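Local structure of OBCA, Oxalate Biosynthetic Component A (Burkholderia glumae, 4NNB) at residues T278-D283 with G322-A327; A314-Q319 with V381-R386; V349-I354 with E394-I399. The protein is a large Burkholderia enzyme with a TIM-barrel-type core, and holds a magnesium ion and an oxaloacetate ion together in one pocket. All blocks are in the same frame, centred on the assembly; numbering follows the deposited sequence.

Contact 1 of 3, residues T278-D283 with G322-A327. With OAA (oxaloacetate ion), chain C.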
ATOM      1  N   THR A 278     -13.623  -5.780   3.603  1.00 22.61           N
ATOM      2  CA  THR A 278     -14.541  -6.774   3.052  1.00 19.89           C
ATOM      3  C   THR A 278     -14.333  -6.899   1.553  1.00 22.70           C
ATOM      4  O   THR A 278     -15.122  -7.530   0.845  1.00 21.84           O
ATOM      5  CB  THR A 278     -15.985  -6.381   3.326  1.00 20.81           C
ATOM      6  OG1 THR A 278     -16.251  -5.115   2.720  1.00 20.53           O
ATOM      7  CG2 THR A 278     -16.217  -6.288   4.847  1.00 22.60           C
ATOM      8  N   SER A 279     -13.262  -6.290   1.071  1.00 20.55           N
ATOM      9  CA  SER A 279     -12.986  -6.249  -0.364  1.00 24.53           C
ATOM     10  C   SER A 279     -12.635  -7.625  -0.960  1.00 26.34           C
ATOM     11  O   SER A 279     -11.987  -8.449  -0.305  1.00 21.89           O
ATOM     12  CB  SER A 279     -11.851  -5.255  -0.614  1.00 23.95           C
ATOM     13  OG  SER A 279     -11.377  -5.360  -1.930  1.00 26.36           O
ATOM     14  N   VAL A 280     -13.075  -7.889  -2.194  1.00 25.12           N
ATOM     15  CA  VAL A 280     -12.585  -9.080  -2.904  1.00 27.52           C
ATOM     16  C   VAL A 280     -11.760  -8.714  -4.143  1.00 32.31           C
ATOM     17  O   VAL A 280     -11.693  -9.473  -5.119  1.00 30.49           O
ATOM     18  CB  VAL A 280     -13.712 -10.085  -3.263  1.00 32.68           C
ATOM     19  CG1 VAL A 280     -14.338 -10.652  -2.001  1.00 27.52           C
ATOM     20  CG2 VAL A 280     -14.773  -9.436  -4.147  1.00 24.84           C
ATOM     21  N   ARG A 281     -11.127  -7.548  -4.074  1.00 28.67           N
ATOM     22  CA  ARG A 281     -10.202  -7.092  -5.107  1.00 31.05           C
ATOM     23  C   ARG A 281      -9.217  -8.195  -5.494  1.00 35.32           C
ATOM     24  O   ARG A 281      -8.684  -8.906  -4.627  1.00 32.59           O
ATOM     25  CB  ARG A 281      -9.440  -5.847  -4.631  1.00 30.71           C
ATOM     26  CG  ARG A 281      -8.075  -5.648  -5.303  1.00 36.63           C
ATOM     27  CD  ARG A 281      -7.968  -4.386  -6.146  1.00 35.97           C
ATOM     28  NE  ARG A 281      -7.622  -3.230  -5.338  1.00 41.13           N
ATOM     29  CZ  ARG A 281      -6.817  -2.235  -5.712  1.00 34.21           C
ATOM     30  NH1 ARG A 281      -6.245  -2.210  -6.909  1.00 37.84           N
ATOM     31  NH2 ARG A 281      -6.593  -1.247  -4.867  1.00 28.22           N
ATOM     32  N   GLY A 282      -9.012  -8.346  -6.800  1.00 30.88           N
ATOM     33  CA  GLY A 282      -8.115  -9.356  -7.335  1.00 38.12           C
ATOM     34  C   GLY A 282      -8.830 -10.680  -7.509  1.00 45.00           C
ATOM     35  O   GLY A 282      -8.321 -11.597  -8.155  1.00 48.31           O
ATOM     36  N   ASP A 283     -10.023 -10.773  -6.936  1.00 40.55           N
ATOM     37  CA  ASP A 283     -10.728 -12.039  -6.851  1.00 45.98           C
ATOM     38  C   ASP A 283     -12.176 -11.871  -7.278  1.00 54.70           C
ATOM     39  O   ASP A 283     -13.089 -11.891  -6.448  1.00 54.33           O
ATOM     40  CB  ASP A 283     -10.650 -12.583  -5.419  1.00 46.33           C
ATOM     41  CG  ASP A 283     -11.280 -13.953  -5.267  1.00 54.39           C
ATOM     42  OD1 ASP A 283     -11.802 -14.509  -6.258  1.00 58.80           O
ATOM     43  OD2 ASP A 283     -11.270 -14.473  -4.133  1.00 63.71           O
ATOM     44  N   GLY A 322      -8.864  -4.909 -12.172  1.00 36.30           N
ATOM     45  CA  GLY A 322      -8.914  -5.693 -10.941  1.00 32.04           C
ATOM     46  C   GLY A 322     -10.056  -5.441  -9.958  1.00 34.48           C
ATOM     47  O   GLY A 322     -10.038  -5.964  -8.840  1.00 34.68           O
ATOM     48  N   GLY A 323     -11.053  -4.664 -10.363  1.00 27.12           N
ATOM     49  CA  GLY A 323     -12.162  -4.311  -9.482  1.00 29.15           C
ATOM     50  C   GLY A 323     -13.097  -5.437  -9.058  1.00 31.72           C
ATOM     51  O   GLY A 323     -12.843  -6.610  -9.322  1.00 28.30           O
ATOM     52  N   TYR A 324     -14.194  -5.074  -8.397  1.00 25.17           N
ATOM     53  CA  TYR A 324     -15.141  -6.070  -7.885  1.00 23.80           C
ATOM     54  C   TYR A 324     -16.522  -5.451  -7.705  1.00 23.24           C
ATOM     55  O   TYR A 324     -16.661  -4.260  -7.390  1.00 21.33           O
ATOM     56  CB  TYR A 324     -14.666  -6.668  -6.546  1.00 23.16           C
ATOM     57  CG  TYR A 324     -14.311  -5.611  -5.535  1.00 25.59           C
ATOM     58  CD1 TYR A 324     -13.087  -4.958  -5.595  1.00 28.24           C
ATOM     59  CD2 TYR A 324     -15.200  -5.248  -4.528  1.00 26.23           C
ATOM     60  CE1 TYR A 324     -12.751  -3.974  -4.690  1.00 28.80           C
ATOM     61  CE2 TYR A 324     -14.865  -4.255  -3.610  1.00 24.08           C
ATOM     62  CZ  TYR A 324     -13.631  -3.629  -3.707  1.00 24.97           C
ATOM     63  OH  TYR A 324     -13.260  -2.645  -2.822  1.00 28.81           O
ATOM     64  N   ASP A 325     -17.541  -6.278  -7.886  1.00 24.27           N
ATOM     65  CA  ASP A 325     -18.925  -5.818  -7.782  1.00 27.06           C
ATOM     66  C   ASP A 325     -19.356  -5.703  -6.328  1.00 24.91           C
ATOM     67  O   ASP A 325     -18.803  -6.355  -5.433  1.00 24.29           O
ATOM     68  CB  ASP A 325     -19.857  -6.792  -8.521  1.00 24.42           C
ATOM     69  CG  ASP A 325     -21.242  -6.190  -8.819  1.00 26.08           C
ATOM     70  OD1 ASP A 325     -21.430  -4.962  -8.700  1.00 24.40           O
ATOM     71  OD2 ASP A 325     -22.135  -6.964  -9.190  1.00 25.98           O
ATOM     72  N   ASN A 326     -20.336  -4.841  -6.103  1.00 21.39           N
ATOM     73  CA  ASN A 326     -21.079  -4.819  -4.866  1.00 23.91           C
ATOM     74  C   ASN A 326     -22.537  -4.645  -5.252  1.00 25.88           C
ATOM     75  O   ASN A 326     -23.013  -3.524  -5.369  1.00 25.05           O
ATOM     76  CB  ASN A 326     -20.610  -3.673  -3.966  1.00 24.50           C
ATOM     77  CG  ASN A 326     -19.125  -3.795  -3.588  1.00 26.09           C
ATOM     78  OD1 ASN A 326     -18.769  -4.489  -2.632  1.00 24.30           O
ATOM     79  ND2 ASN A 326     -18.263  -3.137  -4.357  1.00 20.98           N
ATOM     80  N   ALA A 327     -23.227  -5.757  -5.482  1.00 25.26           N
ATOM     81  CA  ALA A 327     -24.603  -5.716  -6.002  1.00 27.03           C
ATOM     82  C   ALA A 327     -25.625  -5.334  -4.915  1.00 29.19           C
ATOM     83  O   ALA A 327     -25.351  -5.501  -3.719  1.00 23.88           O
ATOM     84  CB  ALA A 327     -24.950  -7.051  -6.610  1.00 27.49           C
TER
HETATM   85  O1  OAA C 602     -12.799  -2.233   1.247  1.00 34.84           O
HETATM   86  O2  OAA C 602     -10.628  -2.395   1.889  1.00 27.38           O
HETATM   87  O4  OAA C 602      -8.361  -1.809  -2.798  1.00 33.56           O
HETATM   88  O5  OAA C 602     -10.358  -2.936  -2.974  1.00 36.32           O
HETATM   89  O3  OAA C 602      -8.688  -2.192   0.004  1.00 31.31           O
HETATM   90  C1  OAA C 602     -11.522  -2.166   0.965  1.00 29.88           C
HETATM   91  C2  OAA C 602     -11.114  -1.815  -0.449  1.00 29.72           C
HETATM   92  C3  OAA C 602      -9.685  -2.129  -0.827  1.00 28.77           C
HETATM   93  C4  OAA C 602      -9.451  -2.313  -2.275  1.00 25.58           C
HETATM   94  O   HOH W   1     -10.667  -8.416  -9.336  1.00 47.42           O

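Contact 2 of 3, residues A314-Q319 with V381-R386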
ATOM      1  N   ALA A 314     -21.401   0.375  -4.514  1.00 22.61           N
ATOM      2  CA  ALA A 314     -21.505   0.287  -5.964  1.00 26.19           C
ATOM      3  C   ALA A 314     -20.350  -0.580  -6.406  1.00 25.88           C
ATOM      4  O   ALA A 314     -19.411  -0.808  -5.627  1.00 24.37           O
ATOM      5  CB  ALA A 314     -21.394   1.672  -6.626  1.00 19.46           C
ATOM      6  N   ALA A 315     -20.402  -1.039  -7.654  1.00 20.31           N
ATOM      7  CA  ALA A 315     -19.274  -1.737  -8.261  1.00 22.77           C
ATOM      8  C   ALA A 315     -18.037  -0.844  -8.198  1.00 21.68           C
ATOM      9  O   ALA A 315     -18.131   0.375  -8.389  1.00 22.47           O
ATOM     10  CB  ALA A 315     -19.585  -2.096  -9.708  1.00 22.53           C
ATOM     11  N   VAL A 316     -16.882  -1.438  -7.915  1.00 23.65           N
ATOM     12  CA  VAL A 316     -15.627  -0.678  -7.905  1.00 20.29           C
ATOM     13  C   VAL A 316     -14.834  -1.129  -9.129  1.00 23.37           C
ATOM     14  O   VAL A 316     -14.441  -2.283  -9.217  1.00 22.57           O
ATOM     15  CB  VAL A 316     -14.826  -0.924  -6.609  1.00 23.21           C
ATOM     16  CG1 VAL A 316     -13.486  -0.183  -6.654  1.00 23.02           C
ATOM     17  CG2 VAL A 316     -15.620  -0.445  -5.398  1.00 22.04           C
ATOM     18  N   VAL A 317     -14.651  -0.229 -10.090  1.00 21.64           N
ATOM     19  CA  VAL A 317     -14.055  -0.593 -11.367  1.00 22.69           C
ATOM     20  C   VAL A 317     -12.815   0.266 -11.595  1.00 28.31           C
ATOM     21  O   VAL A 317     -12.899   1.345 -12.197  1.00 26.17           O
ATOM     22  CB  VAL A 317     -15.048  -0.384 -12.535  1.00 23.42           C
ATOM     23  CG1 VAL A 317     -14.472  -0.978 -13.825  1.00 29.04           C
ATOM     24  CG2 VAL A 317     -16.432  -1.011 -12.210  1.00 22.03           C
ATOM     25  N   PHE A 318     -11.673  -0.198 -11.087  1.00 24.53           N
ATOM     26  CA  PHE A 318     -10.418   0.549 -11.213  1.00 26.03           C
ATOM     27  C   PHE A 318     -10.025   0.684 -12.683  1.00 28.87           C
ATOM     28  O   PHE A 318     -10.042  -0.303 -13.420  1.00 27.53           O
ATOM     29  CB  PHE A 318      -9.278  -0.185 -10.501  1.00 23.86           C
ATOM     30  CG  PHE A 318      -9.463  -0.335  -9.014  1.00 25.95           C
ATOM     31  CD1 PHE A 318      -9.911  -1.535  -8.480  1.00 28.10           C
ATOM     32  CD2 PHE A 318      -9.161   0.707  -8.151  1.00 26.55           C
ATOM     33  CE1 PHE A 318     -10.070  -1.687  -7.105  1.00 27.67           C
ATOM     34  CE2 PHE A 318      -9.314   0.557  -6.770  1.00 28.47           C
ATOM     35  CZ  PHE A 318      -9.773  -0.640  -6.254  1.00 23.00           C
ATOM     36  N   GLN A 319      -9.645   1.885 -13.107  1.00 30.82           N
ATOM     37  CA  GLN A 319      -9.132   2.046 -14.470  1.00 31.92           C
ATOM     38  C   GLN A 319      -7.919   1.160 -14.692  1.00 33.00           C
ATOM     39  O   GLN A 319      -7.733   0.625 -15.782  1.00 34.77           O
ATOM     40  CB  GLN A 319      -8.819   3.508 -14.781  1.00 28.15           C
ATOM     41  CG  GLN A 319     -10.070   4.384 -14.862  1.00 27.48           C
ATOM     42  CD  GLN A 319      -9.833   5.655 -15.646  1.00 35.05           C
ATOM     43  OE1 GLN A 319      -8.945   5.709 -16.500  1.00 33.53           O
ATOM     44  NE2 GLN A 319     -10.618   6.689 -15.359  1.00 28.13           N
ATOM     45  N   VAL A 381      -7.239   7.893  -7.186  1.00 25.10           N
ATOM     46  CA  VAL A 381      -7.207   6.600  -7.859  1.00 28.26           C
ATOM     47  C   VAL A 381      -8.242   6.619  -8.987  1.00 29.65           C
ATOM     48  O   VAL A 381      -9.441   6.779  -8.725  1.00 26.92           O
ATOM     49  CB  VAL A 381      -7.513   5.450  -6.873  1.00 26.96           C
ATOM     50  CG1 VAL A 381      -7.535   4.094  -7.592  1.00 27.42           C
ATOM     51  CG2 VAL A 381      -6.486   5.433  -5.754  1.00 27.81           C
ATOM     52  N   ASP A 382      -7.786   6.465 -10.231  1.00 25.57           N
ATOM     53  CA  ASP A 382      -8.676   6.580 -11.391  1.00 26.65           C
ATOM     54  C   ASP A 382      -9.720   5.454 -11.421  1.00 28.20           C
ATOM     55  O   ASP A 382      -9.382   4.280 -11.255  1.00 27.06           O
ATOM     56  CB  ASP A 382      -7.884   6.603 -12.706  1.00 25.32           C
ATOM     57  CG  ASP A 382      -6.899   7.777 -12.796  1.00 31.07           C
ATOM     58  OD1 ASP A 382      -7.006   8.753 -12.026  1.00 29.23           O
ATOM     59  OD2 ASP A 382      -6.022   7.727 -13.673  1.00 30.57           O
ATOM     60  N   GLN A 383     -10.979   5.822 -11.653  1.00 28.02           N
ATOM     61  CA  GLN A 383     -12.096   4.872 -11.605  1.00 25.46           C
ATOM     62  C   GLN A 383     -12.954   4.959 -12.854  1.00 29.04           C
ATOM     63  O   GLN A 383     -13.019   6.016 -13.492  1.00 27.41           O
ATOM     64  CB  GLN A 383     -12.976   5.174 -10.379  1.00 23.20           C
ATOM     65  CG  GLN A 383     -12.229   5.025  -9.034  1.00 27.25           C
ATOM     66  CD  GLN A 383     -11.991   3.571  -8.650  1.00 25.48           C
ATOM     67  OE1 GLN A 383     -12.567   2.660  -9.240  1.00 26.61           O
ATOM     68  NE2 GLN A 383     -11.140   3.352  -7.660  1.00 25.83           N
ATOM     69  N   TYR A 384     -13.632   3.859 -13.187  1.00 24.59           N
ATOM     70  CA  TYR A 384     -14.586   3.858 -14.290  1.00 27.11           C
ATOM     71  C   TYR A 384     -15.988   3.656 -13.739  1.00 28.40           C
ATOM     72  O   TYR A 384     -16.160   3.188 -12.615  1.00 25.66           O
ATOM     73  CB  TYR A 384     -14.308   2.699 -15.258  1.00 26.31           C
ATOM     74  CG  TYR A 384     -13.186   2.905 -16.267  1.00 31.65           C
ATOM     75  CD1 TYR A 384     -13.023   4.118 -16.939  1.00 31.06           C
ATOM     76  CD2 TYR A 384     -12.303   1.871 -16.558  1.00 30.59           C
ATOM     77  CE1 TYR A 384     -11.996   4.288 -17.875  1.00 32.42           C
ATOM     78  CE2 TYR A 384     -11.270   2.039 -17.479  1.00 29.45           C
ATOM     79  CZ  TYR A 384     -11.131   3.243 -18.130  1.00 27.39           C
ATOM     80  OH  TYR A 384     -10.119   3.396 -19.047  1.00 37.16           O
ATOM     81  N   ARG A 385     -16.985   4.008 -14.541  1.00 26.41           N
ATOM     82  CA  ARG A 385     -18.331   3.472 -14.362  1.00 28.32           C
ATOM     83  C   ARG A 385     -18.695   2.794 -15.685  1.00 28.91           C
ATOM     84  O   ARG A 385     -18.448   3.345 -16.762  1.00 28.25           O
ATOM     85  CB  ARG A 385     -19.334   4.576 -14.013  1.00 27.29           C
ATOM     86  CG  ARG A 385     -20.759   4.048 -13.749  1.00 28.24           C
ATOM     87  CD  ARG A 385     -21.685   5.150 -13.249  1.00 33.19           C
ATOM     88  NE  ARG A 385     -23.052   4.664 -13.052  1.00 34.16           N
ATOM     89  CZ  ARG A 385     -23.988   5.338 -12.399  1.00 35.49           C
ATOM     90  NH1 ARG A 385     -23.694   6.518 -11.870  1.00 33.12           N
ATOM     91  NH2 ARG A 385     -25.207   4.829 -12.258  1.00 34.88           N
ATOM     92  N   ARG A 386     -19.242   1.588 -15.615  1.00 27.10           N
ATOM     93  CA  ARG A 386     -19.598   0.871 -16.829  1.00 28.12           C
ATOM     94  C   ARG A 386     -21.099   0.953 -17.078  1.00 32.57           C
ATOM     95  O   ARG A 386     -21.911   0.748 -16.168  1.00 28.00           O
ATOM     96  CB  ARG A 386     -19.148  -0.588 -16.757  1.00 31.67           C
ATOM     97  CG  ARG A 386     -19.383  -1.347 -18.058  1.00 31.28           C
ATOM     98  CD  ARG A 386     -18.943  -2.794 -17.964  1.00 30.06           C
ATOM     99  NE  ARG A 386     -17.546  -2.959 -17.566  1.00 29.65           N
ATOM    100  CZ  ARG A 386     -16.508  -2.925 -18.404  1.00 34.42           C
ATOM    101  NH1 ARG A 386     -16.684  -2.708 -19.707  1.00 30.67           N
ATOM    102  NH2 ARG A 386     -15.287  -3.109 -17.939  1.00 29.75           N
TER
HETATM  103  O   HOH W   2     -15.217   2.509 -10.030  1.00 24.25           O

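Contact 3 of 3, residues V349-I354 with E394-I399. With OAA (oxaloacetate ion), chain C.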
ATOM      1  N   VAL A 349     -15.378   5.469  -0.310  1.00 21.49           N
ATOM      2  CA  VAL A 349     -15.861   6.269  -1.431  1.00 22.31           C
ATOM      3  C   VAL A 349     -14.872   6.210  -2.608  1.00 24.69           C
ATOM      4  O   VAL A 349     -13.985   7.068  -2.755  1.00 24.28           O
ATOM      5  CB  VAL A 349     -16.131   7.724  -1.015  1.00 23.72           C
ATOM      6  CG1 VAL A 349     -16.802   8.476  -2.161  1.00 24.23           C
ATOM      7  CG2 VAL A 349     -17.019   7.775   0.231  1.00 24.70           C
ATOM      8  N   PHE A 350     -15.027   5.191  -3.441  1.00 22.53           N
ATOM      9  CA  PHE A 350     -14.138   4.986  -4.586  1.00 23.61           C
ATOM     10  C   PHE A 350     -14.505   5.871  -5.774  1.00 26.18           C
ATOM     11  O   PHE A 350     -13.650   6.193  -6.598  1.00 24.27           O
ATOM     12  CB  PHE A 350     -14.189   3.522  -5.058  1.00 24.60           C
ATOM     13  CG  PHE A 350     -13.371   2.567  -4.217  1.00 24.58           C
ATOM     14  CD1 PHE A 350     -13.981   1.760  -3.255  1.00 22.38           C
ATOM     15  CD2 PHE A 350     -11.994   2.467  -4.405  1.00 23.03           C
ATOM     16  CE1 PHE A 350     -13.227   0.864  -2.489  1.00 23.81           C
ATOM     17  CE2 PHE A 350     -11.227   1.583  -3.644  1.00 23.27           C
ATOM     18  CZ  PHE A 350     -11.832   0.781  -2.688  1.00 22.84           C
ATOM     19  N   ASN A 351     -15.780   6.239  -5.889  1.00 25.07           N
ATOM     20  CA  ASN A 351     -16.277   6.836  -7.135  1.00 24.88           C
ATOM     21  C   ASN A 351     -17.552   7.635  -6.914  1.00 23.29           C
ATOM     22  O   ASN A 351     -18.131   7.588  -5.827  1.00 25.51           O
ATOM     23  CB  ASN A 351     -16.481   5.742  -8.201  1.00 22.93           C
ATOM     24  CG  ASN A 351     -17.396   4.611  -7.719  1.00 24.16           C
ATOM     25  OD1 ASN A 351     -18.374   4.848  -7.017  1.00 25.14           O
ATOM     26  ND2 ASN A 351     -17.060   3.381  -8.081  1.00 20.08           N
ATOM     27  N   HIS A 352     -18.001   8.361  -7.935  1.00 21.74           N
ATOM     28  CA  HIS A 352     -19.206   9.174  -7.786  1.00 25.47           C
ATOM     29  C   HIS A 352     -20.469   8.324  -7.631  1.00 23.74           C
ATOM     30  O   HIS A 352     -21.415   8.727  -6.951  1.00 25.63           O
ATOM     31  CB  HIS A 352     -19.355  10.176  -8.941  1.00 30.29           C
ATOM     32  CG  HIS A 352     -18.364  11.296  -8.886  1.00 31.05           C
ATOM     33  ND1 HIS A 352     -18.469  12.335  -7.982  1.00 32.39           N
ATOM     34  CD2 HIS A 352     -17.234  11.525  -9.598  1.00 28.90           C
ATOM     35  CE1 HIS A 352     -17.454  13.166  -8.153  1.00 30.31           C
ATOM     36  NE2 HIS A 352     -16.686  12.694  -9.120  1.00 29.44           N
ATOM     37  N   ALA A 353     -20.486   7.158  -8.263  1.00 23.10           N
ATOM     38  CA  ALA A 353     -21.615   6.245  -8.103  1.00 24.74           C
ATOM     39  C   ALA A 353     -21.834   5.952  -6.619  1.00 24.16           C
ATOM     40  O   ALA A 353     -22.972   5.944  -6.136  1.00 24.33           O
ATOM     41  CB  ALA A 353     -21.372   4.959  -8.872  1.00 23.45           C
ATOM     42  N   ILE A 354     -20.740   5.744  -5.885  1.00 23.76           N
ATOM     43  CA  ILE A 354     -20.858   5.499  -4.443  1.00 23.74           C
ATOM     44  C   ILE A 354     -21.446   6.698  -3.703  1.00 23.22           C
ATOM     45  O   ILE A 354     -22.309   6.531  -2.827  1.00 23.01           O
ATOM     46  CB  ILE A 354     -19.528   5.003  -3.828  1.00 24.09           C
ATOM     47  CG1 ILE A 354     -19.363   3.515  -4.154  1.00 25.65           C
ATOM     48  CG2 ILE A 354     -19.491   5.236  -2.317  1.00 23.24           C
ATOM     49  CD1 ILE A 354     -17.935   2.971  -4.024  1.00 22.15           C
ATOM     50  N   GLU A 394     -16.864   5.067 -18.622  1.00 27.42           N
ATOM     51  CA  GLU A 394     -16.532   6.479 -18.569  1.00 31.70           C
ATOM     52  C   GLU A 394     -15.874   6.743 -17.228  1.00 34.22           C
ATOM     53  O   GLU A 394     -16.044   5.968 -16.277  1.00 29.26           O
ATOM     54  CB  GLU A 394     -17.789   7.342 -18.692  1.00 33.46           C
ATOM     55  CG  GLU A 394     -18.732   7.195 -17.513  1.00 37.60           C
ATOM     56  CD  GLU A 394     -20.000   8.028 -17.644  1.00 50.19           C
ATOM     57  OE1 GLU A 394     -20.907   7.860 -16.794  1.00 43.30           O
ATOM     58  OE2 GLU A 394     -20.087   8.850 -18.586  1.00 56.06           O
ATOM     59  N   ASP A 395     -15.137   7.847 -17.155  1.00 32.37           N
ATOM     60  CA  ASP A 395     -14.510   8.278 -15.916  1.00 31.82           C
ATOM     61  C   ASP A 395     -15.547   8.501 -14.812  1.00 32.41           C
ATOM     62  O   ASP A 395     -16.596   9.106 -15.038  1.00 31.89           O
ATOM     63  CB  ASP A 395     -13.703   9.556 -16.145  1.00 32.42           C
ATOM     64  CG  ASP A 395     -12.850   9.927 -14.939  1.00 35.03           C
ATOM     65  OD1 ASP A 395     -12.625   9.045 -14.081  1.00 31.15           O
ATOM     66  OD2 ASP A 395     -12.405  11.093 -14.843  1.00 34.24           O
ATOM     67  N   ASP A 396     -15.250   7.994 -13.616  1.00 27.94           N
ATOM     68  CA  ASP A 396     -16.116   8.191 -12.469  1.00 26.75           C
ATOM     69  C   ASP A 396     -15.260   8.460 -11.227  1.00 29.08           C
ATOM     70  O   ASP A 396     -15.720   8.318 -10.096  1.00 24.02           O
ATOM     71  CB  ASP A 396     -17.040   6.974 -12.281  1.00 27.14           C
ATOM     72  CG  ASP A 396     -18.258   7.291 -11.422  1.00 26.65           C
ATOM     73  OD1 ASP A 396     -18.780   8.419 -11.532  1.00 29.65           O
ATOM     74  OD2 ASP A 396     -18.689   6.427 -10.623  1.00 27.94           O
ATOM     75  N   SER A 397     -14.009   8.861 -11.461  1.00 30.02           N
ATOM     76  CA  SER A 397     -13.062   9.167 -10.389  1.00 31.09           C
ATOM     77  C   SER A 397     -13.518  10.367  -9.558  1.00 27.98           C
ATOM     78  O   SER A 397     -14.137  11.291 -10.086  1.00 31.11           O
ATOM     79  CB  SER A 397     -11.670   9.460 -10.974  1.00 28.09           C
ATOM     80  OG  SER A 397     -11.282   8.494 -11.935  1.00 28.20           O
ATOM     81  N   LEU A 398     -13.208  10.362  -8.265  1.00 22.21           N
ATOM     82  CA  LEU A 398     -13.531  11.513  -7.419  1.00 28.59           C
ATOM     83  C   LEU A 398     -12.808  12.761  -7.926  1.00 31.62           C
ATOM     84  O   LEU A 398     -13.408  13.830  -8.067  1.00 32.78           O
ATOM     85  CB  LEU A 398     -13.146  11.257  -5.969  1.00 26.21           C
ATOM     86  CG  LEU A 398     -13.830  10.115  -5.226  1.00 29.27           C
ATOM     87  CD1 LEU A 398     -13.448  10.219  -3.757  1.00 26.10           C
ATOM     88  CD2 LEU A 398     -15.335  10.172  -5.416  1.00 26.65           C
ATOM     89  N   ILE A 399     -11.510  12.615  -8.171  1.00 30.98           N
ATOM     90  CA  ILE A 399     -10.743  13.640  -8.860  1.00 31.85           C
ATOM     91  C   ILE A 399     -10.724  13.195 -10.311  1.00 27.39           C
ATOM     92  O   ILE A 399     -10.114  12.181 -10.643  1.00 28.58           O
ATOM     93  CB  ILE A 399      -9.297  13.740  -8.324  1.00 30.55           C
ATOM     94  CG1 ILE A 399      -9.296  14.051  -6.819  1.00 29.03           C
ATOM     95  CG2 ILE A 399      -8.514  14.799  -9.101  1.00 30.50           C
ATOM     96  CD1 ILE A 399      -7.894  14.069  -6.169  1.00 31.57           C
TER
HETATM   97  O1  OAA C 602     -12.799  -2.233   1.247  1.00 34.84           O
HETATM   98  O2  OAA C 602     -10.628  -2.395   1.889  1.00 27.38           O
HETATM   99  O4  OAA C 602      -8.361  -1.809  -2.798  1.00 33.56           O
HETATM  100  O5  OAA C 602     -10.358  -2.936  -2.974  1.00 36.32           O
HETATM  101  O3  OAA C 602      -8.688  -2.192   0.004  1.00 31.31           O
HETATM  102  C1  OAA C 602     -11.522  -2.166   0.965  1.00 29.88           C
HETATM  103  C2  OAA C 602     -11.114  -1.815  -0.449  1.00 29.72           C
HETATM  104  C3  OAA C 602      -9.685  -2.129  -0.827  1.00 28.77           C
HETATM  105  C4  OAA C 602      -9.451  -2.313  -2.275  1.00 25.58           C
HETATM  106  O   HOH W   3     -11.555   8.172  -7.242  1.00 30.49           O
HETATM  107  O   HOH W   4     -15.017  14.996  -9.841  1.00 37.04           O

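Contact 1 of 3, residues T278-D283 with G322-A327
S279, R281 and Y324 meet at one end of the oxaloacetate pocket and take hold of the same carboxylate of the ion, through its oxygens O4 and O5. S279 OG donates to O5 at 2.8 Å and also accepts R281 N at 3.1 Å, closing an ST turn, so the backbone fixes the hydroxyl that meets the ligand. Y324 brings its OH to 2.9 Å from O5. O4 lies in the plane of the R281 guanidinium, at its edge, and receives two N-H groups, NE at 3.0 Å and NH2 at 2.8 Å; bends at chi2 and chi3 turn the side chain so that this edge faces the ion. Beside the bound carboxylate, the Y324 ring lies across the S279-R281 backbone. V280 N sits 4.1 Å above the centre of one ring face, buried and with no hydrogen-bond partner in the model, while V280 CG2 packs on Y324 CB at 3.7 Å. Toward the solvent the loops are joined by a weak bond from G282 N to G322 O, 3.3 Å, and by a water that G282 N meets only weakly and that donates to G323 O. The first loop follows strand 273-276 and the second leads into helix 328-341; R292 of helix 291-294 packs against V280 and Y324 and hydrogen-bonds T278 O, D325 O and N326 OD1.

Contact 2 of 3, residues A314-Q319 with V381-R386
Q319 lies across the Y384 ring, its flat end stacked on one face. Starting at CB, the chain first passes the D382 backbone, with Q319 CB 3.7 Å from D382 O. The next carbon, Q319 CG, stands 3.4 Å from the centroid of the Y384 ring and only 4° off its normal, a CH-pi contact over the centre of the face. CD then moves out over the rim, 3.4 Å from Y384 CE1, with D382 CB also in contact. The chain runs on extended beyond CG, and the amide plane ends parallel to the ring, 3° between them, stacked over its rim. At the tip, NE2 donates to Q383 O at 3.1 Å, arriving from above that carbonyl's plane, while OE1 accepts from R401. All this happens at the edge of a small antiparallel sheet, in which 383-386 is the middle strand between 317-318 and 393-395. Backbone bonds from Y384 N to V317 O, 2.8 Å, and from Q319 N to D382 O, 3.0 Å, join the two segments here, and a water bridges V317 N and Y384 O. The F318 side chain sets off away from 381-386, yet V381 CG1 meets its ring edge at 3.8 Å.

Contact 3 of 3, residues V349-I354 with E394-I399
The start of helix 352-359, N-capped by N351, meets D396 just beyond strand 393-395. H352 N donates to the main-chain oxygen D396 O at 3.1 Å, in the carbonyl plane, and A353 N to the carboxylate oxygen D396 OD2, also at 3.1 Å, on its syn side. I354 N goes to the N-cap residue itself, reaching N351 OD1 at 2.8 Å; with CG placed between the backbone N and the carbonyl carbon (chi1 55°), the N351 amide folds back over the helix start. The H352 ring leans toward the S397-L398 backbone, and a water joins its NE2 to L398 O. L398 sets its methyls against the chain leaving strand 344-349: CD1 is 3.3 Å from V349 O, and CD2 is 4.0 Å from V349 CG1. A second water links F350 O to L398 N, while the F350 side chain, setting off away from 394-399, presents its ring edge to the oxaloacetate ion, CZ lying 3.5 Å from C2. Three successive N-H groups of the helix start are thus paired, and a carboxylate held against the positive end of a helix would be expected to favour the charged form of D396.

All three contacts reach the oxaloacetate ion, contact 2 through F318, whose side chain is about 4 Å from it. The centres of contacts 1 and 3 are 15 Å apart, and contact 2 lies between them, 11 Å from contact 1 and 7 Å from contact 3. Y324 O accepts V316 N at 2.9 Å, joining contact 1 to contact 2, and the guanidinium of R281 makes a cation-pi contact with F318. Contacts 2 and 3 share the small sheet: R385 N bonds E394 O at 2.8 Å, and S397 OG lies 2.7 Å from Q383 N. Around the ligand, Y324 OH packs 3.5 Å from F350 CE1, joining contacts 1 and 3, and F318 supplies the pocket wall from contact 2.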